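Local structure of glycoside hydrolase family 88 protein (Bacteroides vulgatus, 4Q88) at residues A[74-79]-A[98-103]. The protein is of uncharacterised function but probably hydrolyses glycosidic bonds, as other members of its family do. Residues are numbered along the deposited sequence; the frame is centred on the assembly and turned at random.
Sequences KGATSN and GDWQVC
With CG of Trp100 anti to its carbonyl carbon and beside the backbone N (chi1 -79°), the indole is swung toward Gly75 and Ala76. Ala76 CB sits over one indole face, offset toward the rim, 3.9 Å from the centroid of the five-membered ring and 16° off its normal, a CH-pi contact. Beside it, the backbone atom Ala76 N comes within 3.4 Å of Trp100 CE3. Gly75 meets the backbone of Trp100: its CA lies 3.6 Å from Trp100 O with 160° at the hydrogen, a nearly straight CA-H...O contact. Cys103 SG adds a van der Waals contact, 3.7 Å from Gly75 CA. The indole is also fixed at its polar end, where NE1 is hydrogen-bonded to Gly89 O, and its ring meets Phe38. Replacing Trp100 by an alanine would probably strip Ala76 CB of its aromatic surface and leave Gly89 O without this donor. Both segments belong to the long connection between helices 58-70 and 103-113 of the (alpha/alpha)6 barrel known for family 88. No conventional hydrogen bond crosses between them, so they meet through van der Waals, CH-pi and CA-H...O contacts.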
loop_
_atom_site.group_PDB
_atom_site.type_symbol
_atom_site.label_atom_id
_atom_site.label_comp_id
_atom_site.label_asym_id
_atom_site.label_seq_id
_atom_site.Cartn_x
_atom_site.Cartn_y
_atom_site.Cartn_z
ATOM N N LYS A 74 -3.811 -19.358 1.442
ATOM C CA LYS A 74 -4.593 -18.861 2.560
ATOM C C LYS A 74 -3.855 -17.734 3.256
ATOM O O LYS A 74 -2.641 -17.556 3.113
ATOM C CB LYS A 74 -4.798 -19.982 3.601
ATOM C CG LYS A 74 -5.607 -21.140 3.090
ATOM C CD LYS A 74 -5.567 -22.242 4.152
ATOM C CE LYS A 74 -6.219 -23.488 3.614
ATOM N NZ LYS A 74 -6.460 -24.474 4.684
ATOM N N GLY A 75 -4.606 -16.973 4.029
ATOM C CA GLY A 75 -4.045 -16.111 5.030
ATOM C C GLY A 75 -3.977 -16.814 6.364
ATOM O O GLY A 75 -3.379 -17.913 6.458
ATOM N N ALA A 76 -4.593 -16.233 7.398
ATOM C CA ALA A 76 -4.651 -16.942 8.718
ATOM C C ALA A 76 -5.525 -18.189 8.543
ATOM O O ALA A 76 -6.466 -18.157 7.741
ATOM C CB ALA A 76 -5.216 -16.060 9.775
ATOM N N THR A 77 -5.180 -19.297 9.206
ATOM C CA THR A 77 -5.704 -20.606 8.805
ATOM C C THR A 77 -6.908 -21.196 9.588
ATOM O O THR A 77 -7.354 -22.274 9.248
ATOM C CB THR A 77 -4.562 -21.635 8.839
ATOM O OG1 THR A 77 -4.000 -21.654 10.170
ATOM C CG2 THR A 77 -3.474 -21.292 7.804
ATOM N N SER A 78 -7.438 -20.529 10.628
ATOM C CA SER A 78 -8.533 -21.097 11.417
ATOM C C SER A 78 -9.742 -21.465 10.565
ATOM O O SER A 78 -10.214 -20.648 9.734
ATOM C CB SER A 78 -8.997 -20.147 12.513
ATOM O OG SER A 78 -10.257 -20.607 12.978
ATOM N N ASN A 79 -10.291 -22.675 10.738
ATOM C CA ASN A 79 -11.544 -22.992 10.043
ATOM C C ASN A 79 -12.736 -22.911 10.951
ATOM O O ASN A 79 -13.797 -23.413 10.631
ATOM C CB ASN A 79 -11.468 -24.380 9.404
ATOM C CG ASN A 79 -10.533 -24.409 8.214
ATOM O OD1 ASN A 79 -10.574 -23.551 7.349
ATOM N ND2 ASN A 79 -9.687 -25.418 8.170
ATOM N N GLY A 98 -7.315 -7.440 8.463
ATOM C CA GLY A 98 -6.883 -7.161 7.093
ATOM C C GLY A 98 -5.416 -7.434 6.807
ATOM O O GLY A 98 -5.037 -7.732 5.705
ATOM N N ASP A 99 -4.558 -7.427 7.824
ATOM C CA ASP A 99 -3.148 -7.780 7.580
ATOM C C ASP A 99 -3.015 -9.274 7.172
ATOM O O ASP A 99 -1.984 -9.662 6.618
ATOM C CB ASP A 99 -2.304 -7.535 8.842
ATOM C CG ASP A 99 -1.987 -6.086 9.087
ATOM O OD1 ASP A 99 -2.300 -5.239 8.228
ATOM O OD2 ASP A 99 -1.362 -5.819 10.173
ATOM N N TRP A 100 -4.074 -10.081 7.396
ATOM C CA TRP A 100 -4.095 -11.492 6.960
ATOM C C TRP A 100 -4.903 -11.651 5.683
ATOM O O TRP A 100 -5.163 -12.742 5.229
ATOM C CB TRP A 100 -4.675 -12.376 8.050
ATOM C CG TRP A 100 -3.677 -12.676 9.125
ATOM C CD1 TRP A 100 -3.747 -12.311 10.450
ATOM C CD2 TRP A 100 -2.516 -13.480 8.981
ATOM N NE1 TRP A 100 -2.665 -12.827 11.125
ATOM C CE2 TRP A 100 -1.890 -13.546 10.253
ATOM C CE3 TRP A 100 -1.907 -14.125 7.886
ATOM C CZ2 TRP A 100 -0.671 -14.231 10.457
ATOM C CZ3 TRP A 100 -0.715 -14.829 8.086
ATOM C CH2 TRP A 100 -0.118 -14.889 9.369
ATOM N N GLN A 101 -5.250 -10.535 5.085
ATOM C CA GLN A 101 -6.071 -10.519 3.845
ATOM C C GLN A 101 -5.391 -9.887 2.636
ATOM O O GLN A 101 -5.794 -10.102 1.478
ATOM C CB GLN A 101 -7.377 -9.801 4.123
ATOM C CG GLN A 101 -8.237 -10.437 5.191
ATOM C CD GLN A 101 -9.507 -9.654 5.488
ATOM O OE1 GLN A 101 -9.597 -8.461 5.191
ATOM N NE2 GLN A 101 -10.500 -10.312 6.092
ATOM N N VAL A 102 -4.327 -9.124 2.849
ATOM C CA VAL A 102 -3.573 -8.523 1.730
ATOM C C VAL A 102 -2.926 -9.587 0.832
ATOM O O VAL A 102 -2.815 -9.369 -0.394
ATOM C CB VAL A 102 -2.560 -7.427 2.208
ATOM C CG1 VAL A 102 -1.740 -7.918 3.375
ATOM C CG2 VAL A 102 -1.657 -6.927 1.094
ATOM N N CYS A 103 -2.592 -10.765 1.386
ATOM C CA CYS A 103 -2.147 -11.877 0.577
ATOM C C CYS A 103 -3.146 -12.194 -0.551
ATOM O O CYS A 103 -2.753 -12.621 -1.675
ATOM C CB CYS A 103 -1.861 -13.126 1.421
ATOM S SG CYS A 103 -3.272 -13.757 2.305
#